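Local coordinates for protein chintase (Rhizomucor miehei, PDB 5YUQ) that hydrolyses the beta-1,4 linkages of chitin as a family 18 glycoside hydrolase, probably threading the chain through a tunnel-shaped active site, at residues Ala6-Trp11 against Asp23-Ala28; Tyr285-Ile290 against Glu353-Glu358; Phe176-Tyr181 against Glu226-Gly231; Ala330-Lys335 against Leu362-Asp367. One frame throughout, in Å; residues are numbered along the deposited sequence.

Overall arrangement
Contacts 1 and 3 each pair two parallel strands of the family 18 TIM barrel. Both are buried, and backbone ladders with apolar packing hold them. They meet through Y177, whose ring touches Y7 and V26. Contacts 2 and 4 lie farther out, their centres each about 17 Å from the chain centre. Contact 2 joins the strand and helix at 284-292 to the loop after strand 346-350. It is only partly buried; an arginine and a tryptophan meet aspartates beside an apolar I286-M354 contact. Contact 4, buried, sets helix 329-341 against turn 363-366, with a small apolar patch and one bridging water. Contact 4 also touches D355 of contact 2 and L230 of contact 3, through L362 and K335.

Contact 1: Ala6-Trp11 against Asp23-Ala28; sequences AYVVDW and DHIVYA
D10 OD1 is gripped by two donors: Y27 OH and the backbone N of T42. The bond from Y27 OH to D10 OD1 is very short, 2.5 Å. OD1 sits at the edge of the phenol ring, in its plane, while the carboxylate is turned 69° from that ring. Y27 OH is also bonded to Q45 NE2. Strands 4-9 and 24-32 run parallel here, neighbours in the family 18 barrel. A6 N bonds to H24 O at 2.8 Å, V26 N to A6 O, V8 N to V26 O, A28 N to V8 O and D10 N to A28 O. On the sheet face of Y7 and V26, V26 CB lies over one face of the Y7 ring, 3.9 Å from the centroid in a CH-pi contact. V26 CG1, anti to the backbone N (chi1 -166°), comes 3.3 Å from Y7 CE2. Y7 OH bonds to N103. On the other face V8 CG2 meets I25 CG2 at 3.7 Å. Apolar side chains thus line both faces of a backbone-bonded pair, with D10 OD1 held by a hydroxyl and a backbone N-H.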
loop_
_atom_site.group_PDB
_atom_site.type_symbol
_atom_site.label_atom_id
_atom_site.label_comp_id
_atom_site.label_asym_id
_atom_site.label_seq_id
_atom_site.Cartn_x
_atom_site.Cartn_y
_atom_site.Cartn_z
ATOM N N ALA A 6 5.668 -4.833 -8.147
ATOM C CA ALA A 6 5.027 -3.604 -8.574
ATOM C C ALA A 6 3.533 -3.819 -8.682
ATOM O O ALA A 6 3.084 -4.704 -9.411
ATOM C CB ALA A 6 5.586 -3.182 -9.925
ATOM N N TYR A 7 2.759 -3.001 -7.972
ATOM C CA TYR A 7 1.318 -2.995 -8.176
ATOM C C TYR A 7 0.978 -2.266 -9.464
ATOM O O TYR A 7 1.533 -1.209 -9.759
ATOM C CB TYR A 7 0.605 -2.314 -7.011
ATOM C CG TYR A 7 0.450 -3.212 -5.811
ATOM C CD1 TYR A 7 1.431 -3.261 -4.834
ATOM C CD2 TYR A 7 -0.672 -4.019 -5.658
ATOM C CE1 TYR A 7 1.300 -4.088 -3.727
ATOM C CE2 TYR A 7 -0.824 -4.842 -4.532
ATOM C CZ TYR A 7 0.174 -4.878 -3.587
ATOM O OH TYR A 7 0.040 -5.697 -2.490
ATOM N N VAL A 8 0.073 -2.856 -10.237
ATOM C CA VAL A 8 -0.555 -2.157 -11.346
ATOM C C VAL A 8 -2.042 -2.205 -11.069
ATOM O O VAL A 8 -2.523 -3.128 -10.404
ATOM C CB VAL A 8 -0.237 -2.810 -12.696
ATOM C CG1 VAL A 8 1.259 -2.750 -12.960
ATOM C CG2 VAL A 8 -0.747 -4.251 -12.752
ATOM N N VAL A 9 -2.768 -1.205 -11.550
ATOM C CA VAL A 9 -4.176 -1.076 -11.206
ATOM C C VAL A 9 -5.082 -1.237 -12.421
ATOM O O VAL A 9 -4.794 -0.723 -13.499
ATOM C CB VAL A 9 -4.473 0.249 -10.444
ATOM C CG1 VAL A 9 -3.676 0.299 -9.141
ATOM C CG2 VAL A 9 -4.170 1.481 -11.310
ATOM N N ASP A 10 -6.172 -1.971 -12.230
ATOM C CA ASP A 10 -7.074 -2.334 -13.322
ATOM C C ASP A 10 -7.630 -1.118 -14.057
ATOM O O ASP A 10 -7.841 -1.156 -15.271
ATOM C CB ASP A 10 -8.219 -3.178 -12.770
ATOM C CG ASP A 10 -9.093 -3.754 -13.854
ATOM O OD1 ASP A 10 -8.737 -4.831 -14.396
ATOM O OD2 ASP A 10 -10.142 -3.146 -14.156
ATOM N N TRP A 11 -7.862 -0.035 -13.319
ATOM C CA TRP A 11 -8.485 1.159 -13.880
ATOM C C TRP A 11 -7.502 2.099 -14.577
ATOM O O TRP A 11 -7.911 3.090 -15.182
ATOM C CB TRP A 11 -9.233 1.914 -12.774
ATOM C CG TRP A 11 -8.362 2.308 -11.611
ATOM C CD1 TRP A 11 -7.697 3.485 -11.458
ATOM C CD2 TRP A 11 -8.075 1.529 -10.436
ATOM N NE1 TRP A 11 -7.014 3.491 -10.263
ATOM C CE2 TRP A 11 -7.228 2.300 -9.618
ATOM C CE3 TRP A 11 -8.452 0.253 -10.000
ATOM C CZ2 TRP A 11 -6.752 1.844 -8.383
ATOM C CZ3 TRP A 11 -7.972 -0.204 -8.772
ATOM C CH2 TRP A 11 -7.129 0.590 -7.986
ATOM N N ASP A 23 10.402 -7.840 -10.637
ATOM C CA ASP A 23 10.369 -9.295 -10.541
ATOM C C ASP A 23 8.960 -9.857 -10.494
ATOM O O ASP A 23 8.732 -11.015 -10.834
ATOM C CB ASP A 23 11.104 -9.737 -9.278
ATOM C CG ASP A 23 12.519 -9.231 -9.234
ATOM O OD1 ASP A 23 13.316 -9.666 -10.090
ATOM O OD2 ASP A 23 12.841 -8.416 -8.344
ATOM N N HIS A 24 8.015 -9.040 -10.054
ATOM C CA HIS A 24 6.704 -9.534 -9.687
ATOM C C HIS A 24 5.686 -8.440 -9.960
ATOM O O HIS A 24 5.873 -7.305 -9.536
ATOM C CB HIS A 24 6.744 -9.886 -8.188
ATOM C CG HIS A 24 5.479 -10.462 -7.640
ATOM N ND1 HIS A 24 5.124 -10.313 -6.316
ATOM C CD2 HIS A 24 4.515 -11.230 -8.203
ATOM C CE1 HIS A 24 3.985 -10.946 -6.091
ATOM N NE2 HIS A 24 3.596 -11.515 -7.217
ATOM N N ILE A 25 4.628 -8.767 -10.696
ATOM C CA ILE A 25 3.538 -7.816 -10.904
ATOM C C ILE A 25 2.399 -8.219 -9.988
ATOM O O ILE A 25 2.080 -9.406 -9.890
ATOM C CB ILE A 25 3.027 -7.825 -12.358
ATOM C CG1 ILE A 25 4.088 -7.264 -13.308
ATOM C CG2 ILE A 25 1.749 -6.996 -12.492
ATOM C CD1 ILE A 25 4.373 -5.787 -13.134
ATOM N N VAL A 26 1.818 -7.252 -9.287
ATOM C CA VAL A 26 0.664 -7.515 -8.431
ATOM C C VAL A 26 -0.507 -6.733 -8.994
ATOM O O VAL A 26 -0.486 -5.509 -9.029
ATOM C CB VAL A 26 0.932 -7.118 -6.972
ATOM C CG1 VAL A 26 -0.138 -7.706 -6.067
ATOM C CG2 VAL A 26 2.295 -7.635 -6.539
ATOM N N TYR A 27 -1.513 -7.454 -9.468
ATOM C CA TYR A 27 -2.599 -6.850 -10.230
ATOM C C TYR A 27 -3.771 -6.524 -9.304
ATOM O O TYR A 27 -4.377 -7.416 -8.723
ATOM C CB TYR A 27 -3.038 -7.803 -11.345
ATOM C CG TYR A 27 -3.965 -7.180 -12.358
ATOM C CD1 TYR A 27 -5.306 -6.966 -12.065
ATOM C CD2 TYR A 27 -3.503 -6.829 -13.614
ATOM C CE1 TYR A 27 -6.157 -6.388 -12.990
ATOM C CE2 TYR A 27 -4.344 -6.259 -14.549
ATOM C CZ TYR A 27 -5.667 -6.051 -14.233
ATOM O OH TYR A 27 -6.495 -5.470 -15.167
ATOM N N ALA A 28 -4.093 -5.236 -9.189
ATOM C CA ALA A 28 -5.103 -4.759 -8.243
ATOM C C ALA A 28 -6.319 -4.196 -8.982
ATOM O O ALA A 28 -6.135 -3.465 -9.946
ATOM C CB ALA A 28 -4.487 -3.669 -7.379
#

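Contact 2: Tyr285-Ile290 against Glu353-Glu358; sequences YIWRTI and EMDDDE
R288 N, in the first turn of helix 287-292, makes a weak hydrogen bond to M354 O (3.1 Å), where the helix start runs beside the loop that follows strand 346-350. I286 holds the N-cap position of this helix, and its CG2 packs on M354 CG at 3.8 Å. The W287 ring lies alongside D356. Its NE1 donates to D356 OD2 at 2.9 Å, with an angle of 164° at the hydrogen. The acceptor lies in the indole plane, but the nitrogen comes from well above the carboxylate plane. T360 OG1 is a second partner of D356 OD2. R288 runs along the loop and bends at its third torsion (chi3 72°), which carries the guanidinium over to D357. NH1 and NH2 both close on D357 OD1, at 2.9 and 3.2 Å, as an end-on salt bridge from one face of the carboxylate. NH1 also bonds to D355 O at 3.0 Å, in the carbonyl plane and on a lone pair. D355 turns its own carboxylate to the backbone N atoms of L361 and L362 in the next helix. Strand 284-286 lies between barrel strands 228-240 and 346-350, where many family 18 chitinases carry an alpha+beta insertion; it is probably part of one. R288 probably offsets part of the negative charge of this aspartate-rich loop, and it ties D357 and the D355 backbone to one group.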
loop_
_atom_site.group_PDB
_atom_site.type_symbol
_atom_site.label_atom_id
_atom_site.label_comp_id
_atom_site.label_asym_id
_atom_site.label_seq_id
_atom_site.Cartn_x
_atom_site.Cartn_y
_atom_site.Cartn_z
ATOM N N TYR A 285 -0.972 13.065 -5.225
ATOM C CA TYR A 285 -0.216 13.845 -6.179
ATOM C C TYR A 285 0.812 12.874 -6.745
ATOM O O TYR A 285 1.786 12.545 -6.071
ATOM C CB TYR A 285 0.474 14.976 -5.419
ATOM C CG TYR A 285 0.531 16.297 -6.144
ATOM C CD1 TYR A 285 1.504 16.531 -7.092
ATOM C CD2 TYR A 285 -0.364 17.314 -5.847
ATOM C CE1 TYR A 285 1.582 17.723 -7.748
ATOM C CE2 TYR A 285 -0.293 18.533 -6.510
ATOM C CZ TYR A 285 0.685 18.719 -7.457
ATOM O OH TYR A 285 0.781 19.916 -8.131
ATOM N N ILE A 286 0.600 12.379 -7.961
ATOM C CA ILE A 286 1.473 11.305 -8.450
ATOM C C ILE A 286 2.809 11.831 -8.956
ATOM O O ILE A 286 2.938 13.001 -9.316
ATOM C CB ILE A 286 0.810 10.421 -9.526
ATOM C CG1 ILE A 286 0.544 11.222 -10.803
ATOM C CG2 ILE A 286 -0.471 9.797 -8.990
ATOM C CD1 ILE A 286 0.275 10.334 -12.005
ATOM N N TRP A 287 3.812 10.966 -8.973
ATOM C CA TRP A 287 5.149 11.388 -9.350
ATOM C C TRP A 287 5.184 12.057 -10.717
ATOM O O TRP A 287 5.904 13.043 -10.902
ATOM C CB TRP A 287 6.131 10.222 -9.327
ATOM C CG TRP A 287 7.465 10.643 -9.849
ATOM C CD1 TRP A 287 7.985 10.382 -11.084
ATOM C CD2 TRP A 287 8.442 11.431 -9.158
ATOM N NE1 TRP A 287 9.229 10.962 -11.202
ATOM C CE2 TRP A 287 9.533 11.608 -10.031
ATOM C CE3 TRP A 287 8.503 12.000 -7.882
ATOM C CZ2 TRP A 287 10.674 12.322 -9.667
ATOM C CZ3 TRP A 287 9.632 12.712 -7.521
ATOM C CH2 TRP A 287 10.703 12.868 -8.411
ATOM N N ARG A 288 4.422 11.543 -11.673
ATOM C CA ARG A 288 4.440 12.116 -13.031
ATOM C C ARG A 288 4.169 13.631 -12.942
ATOM O O ARG A 288 4.803 14.368 -13.647
ATOM C CB ARG A 288 3.453 11.505 -13.986
ATOM C CG ARG A 288 3.737 10.063 -14.333
ATOM C CD ARG A 288 2.703 9.373 -15.197
ATOM N NE ARG A 288 2.730 9.865 -16.577
ATOM C CZ ARG A 288 3.599 9.466 -17.484
ATOM N NH1 ARG A 288 4.519 8.542 -17.239
ATOM N NH2 ARG A 288 3.528 9.975 -18.676
ATOM N N THR A 289 3.202 14.021 -12.109
ATOM C CA THR A 289 2.852 15.429 -11.941
ATOM C C THR A 289 3.969 16.204 -11.255
ATOM O O THR A 289 4.312 17.313 -11.669
ATOM C CB THR A 289 1.574 15.581 -11.115
ATOM O OG1 THR A 289 0.546 14.747 -11.668
ATOM C CG2 THR A 289 1.114 17.034 -11.115
ATOM N N ILE A 290 4.527 15.623 -10.198
ATOM C CA ILE A 290 5.638 16.239 -9.481
ATOM C C ILE A 290 6.799 16.525 -10.439
ATOM O O ILE A 290 7.386 17.612 -10.420
ATOM C CB ILE A 290 6.100 15.334 -8.322
ATOM C CG1 ILE A 290 4.926 15.091 -7.361
ATOM C CG2 ILE A 290 7.268 15.953 -7.575
ATOM C CD1 ILE A 290 5.243 14.135 -6.203
ATOM N N GLU A 353 2.059 2.876 -12.700
ATOM C CA GLU A 353 1.714 3.840 -13.739
ATOM C C GLU A 353 2.044 5.269 -13.312
ATOM O O GLU A 353 2.013 6.185 -14.127
ATOM C CB GLU A 353 0.240 3.697 -14.140
ATOM C CG GLU A 353 -0.747 4.500 -13.297
ATOM C CD GLU A 353 -0.936 3.972 -11.892
ATOM O OE1 GLU A 353 -0.449 2.863 -11.558
ATOM O OE2 GLU A 353 -1.605 4.670 -11.099
ATOM N N MET A 354 2.384 5.431 -12.057
ATOM C CA MET A 354 2.673 6.744 -11.499
ATOM C C MET A 354 4.069 7.275 -11.780
ATOM O O MET A 354 4.314 8.411 -11.614
ATOM C CB MET A 354 2.434 6.792 -9.965
ATOM C CG MET A 354 1.057 6.392 -9.564
ATOM S SD MET A 354 1.066 6.414 -7.704
ATOM C CE MET A 354 -0.696 6.119 -7.373
ATOM N N ASP A 355 4.951 6.378 -12.199
ATOM C CA ASP A 355 6.325 6.759 -12.495
ATOM C C ASP A 355 6.355 7.581 -13.776
ATOM O O ASP A 355 5.414 7.531 -14.578
ATOM C CB ASP A 355 7.196 5.511 -12.660
ATOM C CG ASP A 355 8.652 5.769 -12.329
ATOM O OD1 ASP A 355 9.044 6.936 -12.090
ATOM O OD2 ASP A 355 9.413 4.796 -12.317
ATOM N N ASP A 356 7.422 8.346 -13.962
ATOM C CA ASP A 356 7.577 9.095 -15.211
ATOM C C ASP A 356 8.071 8.192 -16.343
ATOM O O ASP A 356 8.331 7.001 -16.146
ATOM C CB ASP A 356 8.474 10.325 -15.010
ATOM C CG ASP A 356 9.879 9.974 -14.552
ATOM O OD1 ASP A 356 10.397 8.898 -14.935
ATOM O OD2 ASP A 356 10.485 10.797 -13.829
ATOM N N ASP A 357 8.186 8.754 -17.540
ATOM C CA ASP A 357 8.573 7.959 -18.695
ATOM C C ASP A 357 10.035 7.519 -18.629
ATOM O O ASP A 357 10.455 6.615 -19.347
ATOM C CB ASP A 357 8.312 8.757 -19.973
ATOM C CG ASP A 357 6.835 8.910 -20.277
ATOM O OD1 ASP A 357 6.015 8.179 -19.685
ATOM O OD2 ASP A 357 6.499 9.754 -21.136
ATOM N N GLU A 358 10.811 8.168 -17.773
ATOM C CA GLU A 358 12.213 7.811 -17.597
ATOM C C GLU A 358 12.424 6.775 -16.499
ATOM O O GLU A 358 13.563 6.417 -16.199
ATOM C CB GLU A 358 13.045 9.058 -17.285
ATOM C CG GLU A 358 13.066 10.100 -18.407
ATOM C CD GLU A 358 11.755 10.862 -18.551
ATOM O OE1 GLU A 358 11.096 11.142 -17.525
ATOM O OE2 GLU A 358 11.377 11.178 -19.698
#

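Contact 3: Phe176-Tyr181 against Glu226-Gly231; sequences FYIMAY and EQLVLG
Y177 and V229 lie side by side on adjoining parallel strands of the TIM barrel, 175-178 and 228-240, which belong to a beta-alpha-beta unit with helix 211-220 in the crossover. V229 CB comes 3.6 Å from Y177 CD1, and V229 CG2 reaches the same ring. A chi1 of 166° points V229 CG1 away from its own N and also brings it near Y177 CD1. Four backbone bonds hold the strands: F176 N to Q227 O (2.8 Å), V229 N to F176 O, I178 N to V229 O and G231 N to I178 O. F176, I178, L228 and L230 occupy the other face. There L228 CD2 touches F176 CB at 3.9 Å and I178 CD1 at 4.2 Å. Farther out, helix 211-220 packs against I178 through A214 and V215, and against L228 through W218 and I219. M348 of strand 346-350 touches both Y177 and V229. M179 and A180 are each the centre of an inverse gamma turn. Here A180 CB lies 3.8 Å from L230 CD1, and the Y181 ring edge faces G231 C. A bridging water donates to A180 O and to G231 O, each at 2.8 Å.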
loop_
_atom_site.group_PDB
_atom_site.type_symbol
_atom_site.label_atom_id
_atom_site.label_comp_id
_atom_site.label_asym_id
_atom_site.label_seq_id
_atom_site.Cartn_x
_atom_site.Cartn_y
_atom_site.Cartn_z
ATOM N N PHE A 176 4.853 -10.520 3.553
ATOM C CA PHE A 176 3.939 -9.551 4.126
ATOM C C PHE A 176 4.374 -8.196 3.603
ATOM O O PHE A 176 5.475 -7.717 3.918
ATOM C CB PHE A 176 4.040 -9.586 5.653
ATOM C CG PHE A 176 3.629 -10.909 6.262
ATOM C CD1 PHE A 176 4.461 -12.018 6.175
ATOM C CD2 PHE A 176 2.418 -11.040 6.923
ATOM C CE1 PHE A 176 4.086 -13.237 6.721
ATOM C CE2 PHE A 176 2.032 -12.251 7.488
ATOM C CZ PHE A 176 2.867 -13.359 7.389
ATOM N N TYR A 177 3.531 -7.585 2.779
ATOM C CA TYR A 177 3.882 -6.329 2.118
ATOM C C TYR A 177 3.400 -5.163 2.967
ATOM O O TYR A 177 2.210 -4.874 2.988
ATOM C CB TYR A 177 3.208 -6.241 0.744
ATOM C CG TYR A 177 3.670 -7.238 -0.310
ATOM C CD1 TYR A 177 4.605 -8.227 -0.025
ATOM C CD2 TYR A 177 3.160 -7.176 -1.599
ATOM C CE1 TYR A 177 5.015 -9.131 -1.001
ATOM C CE2 TYR A 177 3.565 -8.069 -2.581
ATOM C CZ TYR A 177 4.494 -9.035 -2.277
ATOM O OH TYR A 177 4.889 -9.916 -3.253
ATOM N N ILE A 178 4.319 -4.486 3.653
ATOM C CA ILE A 178 3.947 -3.397 4.559
ATOM C C ILE A 178 3.590 -2.119 3.811
ATOM O O ILE A 178 4.405 -1.562 3.073
ATOM C CB ILE A 178 5.073 -3.083 5.555
ATOM C CG1 ILE A 178 5.385 -4.317 6.402
ATOM C CG2 ILE A 178 4.676 -1.933 6.463
ATOM C CD1 ILE A 178 6.603 -4.146 7.299
ATOM N N MET A 179 2.368 -1.642 4.023
ATOM C CA MET A 179 1.917 -0.426 3.361
ATOM C C MET A 179 2.363 0.795 4.151
ATOM O O MET A 179 1.564 1.460 4.810
ATOM C CB MET A 179 0.404 -0.466 3.161
ATOM C CG MET A 179 -0.005 -1.570 2.191
ATOM S SD MET A 179 -1.785 -1.740 1.981
ATOM C CE MET A 179 -2.297 -0.018 2.023
ATOM N N ALA A 180 3.661 1.072 4.088
ATOM C CA ALA A 180 4.242 2.202 4.799
ATOM C C ALA A 180 4.055 3.484 4.011
ATOM O O ALA A 180 5.015 4.151 3.644
ATOM C CB ALA A 180 5.717 1.954 5.044
ATOM N N TYR A 181 2.800 3.816 3.757
ATOM C CA TYR A 181 2.452 5.036 3.069
ATOM C C TYR A 181 1.042 5.387 3.508
ATOM O O TYR A 181 0.415 4.609 4.228
ATOM C CB TYR A 181 2.591 4.887 1.547
ATOM C CG TYR A 181 2.122 3.578 0.943
ATOM C CD1 TYR A 181 0.776 3.276 0.856
ATOM C CD2 TYR A 181 3.029 2.681 0.396
ATOM C CE1 TYR A 181 0.337 2.092 0.283
ATOM C CE2 TYR A 181 2.604 1.497 -0.197
ATOM C CZ TYR A 181 1.256 1.211 -0.253
ATOM O OH TYR A 181 0.815 0.049 -0.839
ATOM N N GLU A 226 13.064 -11.432 6.601
ATOM C CA GLU A 226 13.162 -11.842 5.206
ATOM C C GLU A 226 11.792 -12.068 4.570
ATOM O O GLU A 226 11.678 -12.162 3.348
ATOM C CB GLU A 226 14.047 -13.085 5.069
ATOM C CG GLU A 226 13.534 -14.300 5.788
ATOM C CD GLU A 226 14.535 -15.439 5.764
ATOM O OE1 GLU A 226 14.414 -16.314 4.881
ATOM O OE2 GLU A 226 15.443 -15.458 6.624
ATOM N N GLN A 227 10.749 -12.141 5.392
ATOM C CA GLN A 227 9.397 -12.272 4.859
ATOM C C GLN A 227 8.654 -10.947 4.865
ATOM O O GLN A 227 7.474 -10.899 4.526
ATOM C CB GLN A 227 8.595 -13.315 5.636
ATOM C CG GLN A 227 9.080 -14.728 5.408
ATOM C CD GLN A 227 8.323 -15.735 6.228
ATOM O OE1 GLN A 227 8.819 -16.208 7.254
ATOM N NE2 GLN A 227 7.107 -16.065 5.794
ATOM N N LEU A 228 9.334 -9.880 5.270
ATOM C CA LEU A 228 8.728 -8.551 5.226
ATOM C C LEU A 228 9.183 -7.828 3.973
ATOM O O LEU A 228 10.342 -7.918 3.568
ATOM C CB LEU A 228 9.102 -7.733 6.457
ATOM C CG LEU A 228 8.565 -8.281 7.775
ATOM C CD1 LEU A 228 9.117 -7.464 8.921
ATOM C CD2 LEU A 228 7.030 -8.271 7.795
ATOM N N VAL A 229 8.254 -7.118 3.348
ATOM C CA VAL A 229 8.541 -6.361 2.146
ATOM C C VAL A 229 8.113 -4.929 2.425
ATOM O O VAL A 229 6.986 -4.688 2.855
ATOM C CB VAL A 229 7.779 -6.956 0.946
ATOM C CG1 VAL A 229 7.773 -5.998 -0.228
ATOM C CG2 VAL A 229 8.393 -8.301 0.543
ATOM N N LEU A 230 9.020 -3.981 2.234
ATOM C CA LEU A 230 8.695 -2.588 2.517
ATOM C C LEU A 230 8.006 -1.939 1.321
ATOM O O LEU A 230 8.595 -1.810 0.252
ATOM C CB LEU A 230 9.954 -1.793 2.869
ATOM C CG LEU A 230 9.745 -0.314 3.198
ATOM C CD1 LEU A 230 8.871 -0.149 4.426
ATOM C CD2 LEU A 230 11.089 0.397 3.389
ATOM N N GLY A 231 6.752 -1.542 1.497
ATOM C CA GLY A 231 6.035 -0.865 0.429
ATOM C C GLY A 231 6.378 0.604 0.386
ATOM O O GLY A 231 6.536 1.236 1.430
HETATM O O HOH W 1 7.546 3.534 2.590
#

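Contact 4: Ala330-Lys335 against Leu362-Asp367; sequences ASLQDK and LNALQD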
loop_
_atom_site.group_PDB
_atom_site.type_symbol
_atom_site.label_atom_id
_atom_site.label_comp_id
_atom_site.label_asym_id
_atom_site.label_seq_id
_atom_site.Cartn_x
_atom_site.Cartn_y
_atom_site.Cartn_z
ATOM N N ALA A 330 16.029 10.098 -4.164
ATOM C CA ALA A 330 16.841 10.042 -2.950
ATOM C C ALA A 330 16.128 9.312 -1.818
ATOM O O ALA A 330 16.702 8.427 -1.177
ATOM C CB ALA A 330 17.224 11.445 -2.504
ATOM N N SER A 331 14.882 9.690 -1.550
ATOM C CA SER A 331 14.156 9.089 -0.442
ATOM C C SER A 331 13.846 7.617 -0.706
ATOM O O SER A 331 13.878 6.813 0.217
ATOM C CB SER A 331 12.882 9.873 -0.120
ATOM O OG SER A 331 11.944 9.758 -1.169
ATOM N N LEU A 332 13.568 7.255 -1.959
ATOM C CA LEU A 332 13.341 5.839 -2.273
ATOM C C LEU A 332 14.629 5.034 -2.119
ATOM O O LEU A 332 14.613 3.910 -1.591
ATOM C CB LEU A 332 12.751 5.655 -3.673
ATOM C CG LEU A 332 11.298 6.116 -3.840
ATOM C CD1 LEU A 332 10.781 5.720 -5.216
ATOM C CD2 LEU A 332 10.403 5.538 -2.735
ATOM N N GLN A 333 15.744 5.612 -2.558
ATOM C CA GLN A 333 17.040 4.979 -2.345
ATOM C C GLN A 333 17.253 4.749 -0.851
ATOM O O GLN A 333 17.725 3.691 -0.440
ATOM C CB GLN A 333 18.175 5.840 -2.911
ATOM C CG GLN A 333 19.557 5.208 -2.718
ATOM C CD GLN A 333 19.743 3.946 -3.537
ATOM O OE1 GLN A 333 19.556 3.945 -4.751
ATOM N NE2 GLN A 333 20.115 2.853 -2.870
ATOM N N ASP A 334 16.880 5.724 -0.029
ATOM C CA ASP A 334 17.095 5.599 1.408
ATOM C C ASP A 334 16.254 4.482 2.012
ATOM O O ASP A 334 16.700 3.775 2.918
ATOM C CB ASP A 334 16.817 6.936 2.105
ATOM C CG ASP A 334 17.845 7.980 1.771
ATOM O OD1 ASP A 334 18.938 7.624 1.276
ATOM O OD2 ASP A 334 17.560 9.179 1.995
ATOM N N LYS A 335 15.044 4.320 1.492
ATOM C CA LYS A 335 14.183 3.209 1.885
ATOM C C LYS A 335 14.786 1.873 1.468
ATOM O O LYS A 335 14.736 0.906 2.230
ATOM C CB LYS A 335 12.783 3.393 1.286
ATOM C CG LYS A 335 11.962 4.470 1.992
ATOM C CD LYS A 335 10.736 4.864 1.182
ATOM C CE LYS A 335 9.787 5.738 1.994
ATOM N NZ LYS A 335 10.265 7.157 2.155
ATOM N N LEU A 362 11.244 3.965 -10.365
ATOM C CA LEU A 362 11.508 2.527 -10.445
ATOM C C LEU A 362 13.008 2.255 -10.507
ATOM O O LEU A 362 13.498 1.312 -9.887
ATOM C CB LEU A 362 10.781 1.898 -11.636
ATOM C CG LEU A 362 10.914 0.384 -11.839
ATOM C CD1 LEU A 362 10.484 -0.389 -10.596
ATOM C CD2 LEU A 362 10.106 -0.057 -13.050
ATOM N N ASN A 363 13.738 3.111 -11.217
ATOM C CA ASN A 363 15.193 3.021 -11.226
ATOM C C ASN A 363 15.771 3.175 -9.829
ATOM O O ASN A 363 16.750 2.529 -9.485
ATOM C CB ASN A 363 15.794 4.077 -12.157
ATOM C CG ASN A 363 15.588 3.739 -13.612
ATOM O OD1 ASN A 363 15.241 2.607 -13.948
ATOM N ND2 ASN A 363 15.821 4.703 -14.487
ATOM N N ALA A 364 15.156 4.035 -9.022
ATOM C CA ALA A 364 15.609 4.267 -7.651
ATOM C C ALA A 364 15.477 3.036 -6.762
ATOM O O ALA A 364 16.050 2.979 -5.676
ATOM C CB ALA A 364 14.838 5.436 -7.038
ATOM N N LEU A 365 14.710 2.052 -7.213
ATOM C CA LEU A 365 14.495 0.858 -6.411
ATOM C C LEU A 365 15.426 -0.285 -6.790
ATOM O O LEU A 365 15.444 -1.294 -6.099
ATOM C CB LEU A 365 13.041 0.387 -6.520
ATOM C CG LEU A 365 11.976 1.366 -6.027
ATOM C CD1 LEU A 365 10.576 0.754 -6.152
ATOM C CD2 LEU A 365 12.265 1.770 -4.593
ATOM N N GLN A 366 16.201 -0.135 -7.861
ATOM C CA GLN A 366 16.911 -1.294 -8.408
ATOM C C GLN A 366 17.910 -1.967 -7.480
ATOM O O GLN A 366 18.159 -3.157 -7.623
ATOM C CB GLN A 366 17.552 -0.961 -9.761
ATOM C CG GLN A 366 16.516 -0.599 -10.807
ATOM C CD GLN A 366 15.516 -1.718 -11.027
ATOM O OE1 GLN A 366 15.885 -2.829 -11.415
ATOM N NE2 GLN A 366 14.241 -1.435 -10.777
ATOM N N ASP A 367 18.465 -1.243 -6.515
ATOM C CA ASP A 367 19.448 -1.859 -5.627
ATOM C C ASP A 367 18.874 -2.997 -4.785
ATOM O O ASP A 367 19.627 -3.778 -4.219
ATOM C CB ASP A 367 20.131 -0.825 -4.725
ATOM C CG ASP A 367 21.105 0.054 -5.478
ATOM O OD1 ASP A 367 21.475 -0.300 -6.617
ATOM O OD2 ASP A 367 21.508 1.101 -4.927
HETATM O O HOH W 2 18.308 1.614 -5.666
#
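Q333 reaches from helix 329-341 to D367 with its amide. With chi1 at -180° its chain first leads away from the backbone N, and it then bends at chi2 (67°). This bend brings NE2 to D367 OD2 at 3.0 Å. The bond is not straight, 141° at the hydrogen. It meets OD2 on its anti side, somewhat out of the carboxylate plane, and the two flat groups are well rotated from each other. NE2 also donates to D337 OD1 in the next turn of the same helix. Q333 OE1 takes a water at 2.8 Å. That water also donates to A364 O and accepts from D367 N, so one molecule ties the glutamine to the opposite segment. A type I beta turn runs there from N363 to Q366. Here the C-terminal part of the chain packs on the outside of the family 18 barrel, against the helix that precedes strand 346-350. The apolar side of the contact is L332, whose CB touches A364 CB and L365 CD2, both at 4.0 Å. L332 and L365 also both pack on F234 of strand 228-240. Q366 curls back from the turn, and its NE2 donates almost straight to L362 O at 3.0 Å. L365 N approaches the same oxygen from the opposite face of the carbonyl. Q366 NE2 has a further partner in K21 O.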